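Long-range contacts in glycosyl transferase family 8 (Streptococcus pneumoniae, PDB 5GVV), which transfers galactose from UDP-galactose to the terminal glucose of the already glycosylated serine-rich repeat protein PsrP, with manganese as probable cofactor: residues A[8-13]-A[22-27]; A[34-39]-A[60-65]. All coordinates share one frame; numbering follows the deposited sequence.

Contact 1: residues A[8-13]-A[22-27]. With UDP (uridine-5'-diphosphate), chain D.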
loop_
_atom_site.group_PDB
_atom_site.type_symbol
_atom_site.label_atom_id
_atom_site.label_comp_id
_atom_site.label_asym_id
_atom_site.label_seq_id
_atom_site.Cartn_x
_atom_site.Cartn_y
_atom_site.Cartn_z
ATOM N N VAL A 8 19.286 3.155 -11.785
ATOM C CA VAL A 8 18.383 2.010 -11.668
ATOM C C VAL A 8 16.975 2.442 -12.069
ATOM O O VAL A 8 16.540 3.541 -11.714
ATOM C CB VAL A 8 18.350 1.480 -10.220
ATOM C CG1 VAL A 8 17.366 0.316 -10.086
ATOM C CG2 VAL A 8 19.738 1.050 -9.773
ATOM N N VAL A 9 16.262 1.599 -12.812
ATOM C CA VAL A 9 14.910 1.970 -13.238
ATOM C C VAL A 9 13.863 0.910 -12.880
ATOM O O VAL A 9 14.066 -0.286 -13.119
ATOM C CB VAL A 9 14.858 2.352 -14.750
ATOM C CG1 VAL A 9 15.427 1.245 -15.618
ATOM C CG2 VAL A 9 13.441 2.689 -15.169
ATOM N N PHE A 10 12.771 1.353 -12.257
ATOM C CA PHE A 10 11.608 0.500 -12.015
ATOM C C PHE A 10 10.453 1.015 -12.864
ATOM O O PHE A 10 10.504 2.140 -13.378
ATOM C CB PHE A 10 11.171 0.541 -10.544
ATOM C CG PHE A 10 12.163 -0.053 -9.579
ATOM C CD1 PHE A 10 13.205 0.714 -9.074
ATOM C CD2 PHE A 10 12.027 -1.367 -9.140
ATOM C CE1 PHE A 10 14.116 0.174 -8.171
ATOM C CE2 PHE A 10 12.928 -1.915 -8.232
ATOM C CZ PHE A 10 13.973 -1.140 -7.749
ATOM N N ALA A 11 9.407 0.206 -12.997
ATOM C CA ALA A 11 8.211 0.600 -13.743
ATOM C C ALA A 11 6.982 -0.010 -13.084
ATOM O O ALA A 11 6.913 -1.227 -12.904
ATOM C CB ALA A 11 8.313 0.137 -15.184
ATOM N N GLY A 12 6.009 0.820 -12.722
ATOM C CA GLY A 12 4.820 0.297 -12.076
ATOM C C GLY A 12 3.760 1.340 -11.800
ATOM O O GLY A 12 4.051 2.540 -11.748
ATOM N N ASP A 13 2.524 0.883 -11.626
ATOM C CA ASP A 13 1.412 1.782 -11.327
ATOM C C ASP A 13 1.194 1.907 -9.823
ATOM O O ASP A 13 1.792 1.166 -9.038
ATOM C CB ASP A 13 0.127 1.303 -12.017
ATOM C CG ASP A 13 -0.310 -0.081 -11.557
ATOM O OD1 ASP A 13 0.561 -0.934 -11.284
ATOM O OD2 ASP A 13 -1.534 -0.320 -11.474
ATOM N N THR A 22 8.540 -1.846 -1.625
ATOM C CA THR A 22 9.263 -2.959 -1.014
ATOM C C THR A 22 10.533 -3.316 -1.794
ATOM O O THR A 22 11.587 -3.545 -1.204
ATOM C CB THR A 22 8.370 -4.199 -0.897
ATOM O OG1 THR A 22 7.280 -3.913 -0.009
ATOM C CG2 THR A 22 9.157 -5.379 -0.340
ATOM N N ALA A 23 10.432 -3.367 -3.118
ATOM C CA ALA A 23 11.597 -3.686 -3.945
ATOM C C ALA A 23 12.657 -2.596 -3.813
ATOM O O ALA A 23 13.850 -2.890 -3.704
ATOM C CB ALA A 23 11.189 -3.857 -5.388
HETATM N N MSE A 24 12.231 -1.323 -3.815
HETATM C CA MSE A 24 13.156 -0.217 -3.637
HETATM C C MSE A 24 13.778 -0.245 -2.277
HETATM O O MSE A 24 14.961 -0.021 -2.115
HETATM C CB MSE A 24 12.498 1.179 -3.905
HETATM C CG MSE A 24 12.102 1.407 -5.345
HETATM SE SE MSE A 24 11.086 3.137 -5.485
HETATM C CE MSE A 24 12.477 3.979 -4.441
ATOM N N LYS A 25 12.988 -0.504 -1.235
ATOM C CA LYS A 25 13.537 -0.612 0.120
ATOM C C LYS A 25 14.651 -1.654 0.202
ATOM O O LYS A 25 15.696 -1.404 0.809
ATOM C CB LYS A 25 12.439 -0.934 1.138
ATOM C CG LYS A 25 11.692 0.296 1.631
ATOM C CD LYS A 25 10.920 0.038 2.925
ATOM C CE LYS A 25 9.652 -0.754 2.692
ATOM N NZ LYS A 25 8.687 -0.615 3.836
ATOM N N SER A 26 14.435 -2.816 -0.407
ATOM C CA SER A 26 15.438 -3.881 -0.367
ATOM C C SER A 26 16.706 -3.451 -1.107
ATOM O O SER A 26 17.817 -3.716 -0.644
ATOM C CB SER A 26 14.877 -5.190 -0.933
ATOM O OG SER A 26 14.591 -5.102 -2.318
ATOM N N LEU A 27 16.534 -2.769 -2.237
ATOM C CA LEU A 27 17.656 -2.226 -3.010
ATOM C C LEU A 27 18.467 -1.203 -2.205
ATOM O O LEU A 27 19.704 -1.273 -2.159
ATOM C CB LEU A 27 17.145 -1.596 -4.312
ATOM C CG LEU A 27 18.135 -0.863 -5.225
ATOM C CD1 LEU A 27 19.196 -1.807 -5.762
ATOM C CD2 LEU A 27 17.415 -0.183 -6.368
HETATM N N1 UDP D . 3.230 -4.405 -12.923
HETATM C C2 UDP D . 2.552 -3.343 -12.355
HETATM N N3 UDP D . 1.267 -3.504 -11.871
HETATM C C4 UDP D . 0.650 -4.737 -11.957
HETATM C C5 UDP D . 1.337 -5.807 -12.528
HETATM C C6 UDP D . 2.584 -5.598 -13.113
HETATM O O2 UDP D . 3.102 -2.248 -12.281
HETATM O O4 UDP D . -0.497 -4.880 -11.521
HETATM C "C1'" UDP D . 4.605 -4.193 -13.427
HETATM C "C2'" UDP D . 5.602 -4.500 -12.320
HETATM O "O2'" UDP D . 6.726 -3.656 -12.425
HETATM C "C3'" UDP D . 6.029 -5.920 -12.615
HETATM C "C4'" UDP D . 5.945 -5.967 -14.135
HETATM O "O4'" UDP D . 4.889 -5.090 -14.489
HETATM O "O3'" UDP D . 7.334 -6.166 -12.135
HETATM C "C5'" UDP D . 5.688 -7.374 -14.668
HETATM O "O5'" UDP D . 4.829 -8.046 -13.771
HETATM P PA UDP D . 5.328 -9.419 -13.106
HETATM O O1A UDP D . 6.558 -9.098 -12.353
HETATM O O2A UDP D . 4.276 -9.991 -12.234
HETATM O O3A UDP D . 5.637 -10.410 -14.345
HETATM P PB UDP D . 6.611 -11.695 -14.227
HETATM O O1B UDP D . 6.956 -12.199 -15.577
HETATM O O2B UDP D . 5.883 -12.762 -13.502
HETATM O O3B UDP D . 7.845 -11.331 -13.490
#
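With its first torsion at -66°, Phe10 sets its ring opposite the carbonyl carbon and lowers it onto helix 17-30, while Leu27, its CG trans to the backbone N (chi1 175°), sends CD2 to meet it. The partners divide the ring between them. Selenomethionine Met24 lays CG over one face in a CH-pi contact, 4.0 Å from the ring centroid and offset toward the rim, with its SE oblique to the ring in a longer Met-aromatic contact. Leu27 CD2 comes in at the edge, in the ring plane, 3.8 Å from Phe10 CE1, and also meets Val8 CG1 tip to tip. Ala23 CB touches Phe10 CE2. This is how the helix of the beta-alpha-beta unit 6-11, 17-30, 34-40 packs on its first strand in this GT-A glycosyltransferase. At the strand's end and in the turn after it, the chain meets the nucleotide: Ala11 O accepts from UDP O2', at a very short 2.5 Å whose exact length is doubtful, and Asp13 takes uracil N3-H on OD1 (2.7 Å) while its backbone N reaches UDP O2. Wholly apolar between strand and helix, the contact confines its nucleotide chemistry to the strand's C-terminal end, where backbone and carboxylate read ribose and base.

Contact 2: residues A[34-39]-A[60-65]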
loop_
_atom_site.group_PDB
_atom_site.type_symbol
_atom_site.label_atom_id
_atom_site.label_comp_id
_atom_site.label_asym_id
_atom_site.label_seq_id
_atom_site.Cartn_x
_atom_site.Cartn_y
_atom_site.Cartn_z
ATOM N N LEU A 34 22.227 5.744 -5.324
ATOM C CA LEU A 34 21.417 5.246 -6.429
ATOM C C LEU A 34 20.584 6.353 -7.069
ATOM O O LEU A 34 19.850 7.071 -6.381
ATOM C CB LEU A 34 20.502 4.122 -5.940
ATOM C CG LEU A 34 21.170 3.008 -5.141
ATOM C CD1 LEU A 34 20.114 2.118 -4.525
ATOM C CD2 LEU A 34 22.093 2.187 -6.017
ATOM N N LYS A 35 20.706 6.497 -8.383
ATOM C CA LYS A 35 19.807 7.368 -9.119
ATOM C C LYS A 35 18.693 6.489 -9.659
ATOM O O LYS A 35 18.880 5.752 -10.634
ATOM C CB LYS A 35 20.538 8.079 -10.255
ATOM C CG LYS A 35 19.678 9.089 -11.000
ATOM C CD LYS A 35 20.515 9.850 -12.009
ATOM C CE LYS A 35 19.687 10.852 -12.794
ATOM N NZ LYS A 35 20.531 11.471 -13.859
ATOM N N ILE A 36 17.541 6.546 -9.000
ATOM C CA ILE A 36 16.422 5.676 -9.338
ATOM C C ILE A 36 15.379 6.388 -10.198
ATOM O O ILE A 36 14.826 7.416 -9.800
ATOM C CB ILE A 36 15.742 5.131 -8.064
ATOM C CG1 ILE A 36 16.709 4.226 -7.292
ATOM C CG2 ILE A 36 14.479 4.364 -8.419
ATOM C CD1 ILE A 36 16.170 3.736 -5.969
ATOM N N TYR A 37 15.110 5.829 -11.374
ATOM C CA TYR A 37 14.007 6.296 -12.206
ATOM C C TYR A 37 12.795 5.413 -11.925
ATOM O O TYR A 37 12.937 4.199 -11.760
ATOM C CB TYR A 37 14.363 6.194 -13.691
ATOM C CG TYR A 37 15.515 7.064 -14.150
ATOM C CD1 TYR A 37 15.278 8.236 -14.857
ATOM C CD2 TYR A 37 16.837 6.701 -13.908
ATOM C CE1 TYR A 37 16.321 9.033 -15.296
ATOM C CE2 TYR A 37 17.894 7.499 -14.349
ATOM C CZ TYR A 37 17.623 8.664 -15.042
ATOM O OH TYR A 37 18.656 9.471 -15.485
ATOM N N LEU A 38 11.608 6.010 -11.854
ATOM C CA LEU A 38 10.389 5.217 -11.705
ATOM C C LEU A 38 9.365 5.600 -12.759
ATOM O O LEU A 38 8.758 6.674 -12.694
ATOM C CB LEU A 38 9.788 5.370 -10.305
ATOM C CG LEU A 38 8.442 4.682 -10.049
ATOM C CD1 LEU A 38 8.524 3.211 -10.399
ATOM C CD2 LEU A 38 8.025 4.859 -8.593
ATOM N N LEU A 39 9.182 4.721 -13.738
ATOM C CA LEU A 39 8.202 4.952 -14.792
ATOM C C LEU A 39 6.799 4.649 -14.271
ATOM O O LEU A 39 6.544 3.561 -13.751
ATOM C CB LEU A 39 8.523 4.096 -16.021
ATOM C CG LEU A 39 9.496 4.705 -17.040
ATOM C CD1 LEU A 39 10.875 4.895 -16.442
ATOM C CD2 LEU A 39 9.572 3.866 -18.323
ATOM N N GLY A 60 21.851 9.636 -3.390
ATOM C CA GLY A 60 21.268 9.343 -4.690
ATOM C C GLY A 60 20.143 10.301 -5.038
ATOM O O GLY A 60 20.135 11.440 -4.576
ATOM N N ASP A 61 19.197 9.851 -5.859
ATOM C CA ASP A 61 18.038 10.673 -6.203
ATOM C C ASP A 61 16.876 9.794 -6.658
ATOM O O ASP A 61 17.031 8.577 -6.834
ATOM C CB ASP A 61 18.402 11.670 -7.305
ATOM C CG ASP A 61 17.706 13.013 -7.139
ATOM O OD1 ASP A 61 16.712 13.092 -6.383
ATOM O OD2 ASP A 61 18.154 13.989 -7.778
ATOM N N LEU A 62 15.711 10.408 -6.840
ATOM C CA LEU A 62 14.530 9.692 -7.322
ATOM C C LEU A 62 13.858 10.495 -8.432
ATOM O O LEU A 62 13.463 11.648 -8.230
ATOM C CB LEU A 62 13.547 9.424 -6.176
ATOM C CG LEU A 62 12.260 8.690 -6.568
ATOM C CD1 LEU A 62 12.578 7.352 -7.238
ATOM C CD2 LEU A 62 11.343 8.485 -5.368
ATOM N N ILE A 63 13.733 9.883 -9.606
ATOM C CA ILE A 63 13.226 10.584 -10.780
ATOM C C ILE A 63 11.832 10.090 -11.132
ATOM O O ILE A 63 11.649 8.902 -11.407
ATOM C CB ILE A 63 14.154 10.378 -12.002
ATOM C CG1 ILE A 63 15.622 10.528 -11.596
ATOM C CG2 ILE A 63 13.786 11.350 -13.122
ATOM C CD1 ILE A 63 15.974 11.918 -11.080
ATOM N N ASP A 64 10.861 11.001 -11.130
ATOM C CA ASP A 64 9.483 10.668 -11.482
ATOM C C ASP A 64 9.336 10.706 -12.992
ATOM O O ASP A 64 9.333 11.777 -13.595
ATOM C CB ASP A 64 8.512 11.655 -10.819
ATOM C CG ASP A 64 7.048 11.301 -11.052
ATOM O OD1 ASP A 64 6.764 10.288 -11.730
ATOM O OD2 ASP A 64 6.175 12.038 -10.538
ATOM N N CYS A 65 9.221 9.533 -13.606
ATOM C CA CYS A 65 9.068 9.467 -15.051
ATOM C C CYS A 65 7.606 9.229 -15.403
ATOM O O CYS A 65 7.131 8.093 -15.405
ATOM C CB CYS A 65 9.965 8.377 -15.633
ATOM S SG CYS A 65 11.711 8.658 -15.258
#
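Tyr37 and Ile63 lie side by side and point the same way, and Ile63 CG1 sits over one face of the tyrosine ring, 4.1 Å from its centroid, in a CH-pi contact. The ring's edge is taken by Cys65, whose SG lies in the ring plane 3.6 Å from Tyr37 CD1. Leu39 closes up behind the cysteine, CD1 against Cys65 CB at 3.7 Å. On the other face of the sheet the buried Ile36 and Leu62 meet at a slant: with CG trans to its backbone N (chi1 179°), Leu62 brings CD1 back to 3.7 Å from Ile36 CG2. Between the two faces lies the parallel pairing of strands 34-40 and 61-66, the edge pair of the mixed sheet in the Rossmann-like GT-A domain, joined through helix 45-57 as a beta-alpha-beta crossover. Five backbone hydrogen bonds zigzag from Asp61 N and Leu34 O to Cys65 N and Leu38 O; Ile63 is held through both its backbone N, which gives to Ile36 O at 2.7 Å, and its O, which takes Leu38 N. Helix 45-57 packs against the tight face of Ile36, Leu38 and Asp64. The looser, solvent side is at Lys35, Asp61 and Ile63, all partly exposed; Lys35 NZ and Asp61 OD2 stay 7.0 Å apart. Lys35, fully extended, stands out from the face that also carries Tyr37 and Ile63, CE reaching Ile63 CD1 at 4.2 Å, and spends its charge on Glu99, which also bonds Tyr37 OH. Asp61 OD1 turns back to its neighbour's amide, Leu62 N, at 2.9 Å and also accepts from Gln56 NE2.

Contact 1 closes before contact 2 opens, and their centres lie about 9 Å apart in the same GT-A sheet. Strand 34-40 joins them: it follows helix 17-30 in the chain and lies between strands 6-11 and 61-66. Probable backbone hydrogen bonds tie the two contacts together, Val8 O to Tyr37 N and Val8 N to Lys35 O, while Leu27 packs on Leu34 and Val9 on Leu39 from the two faces of the sheet. Together they illustrate how successive beta-alpha-beta units extend a sheet from its nucleotide-binding strand to its edge: contact 1 carries UDP directly, whereas contact 2 adds the outermost strand of this chain's sheet.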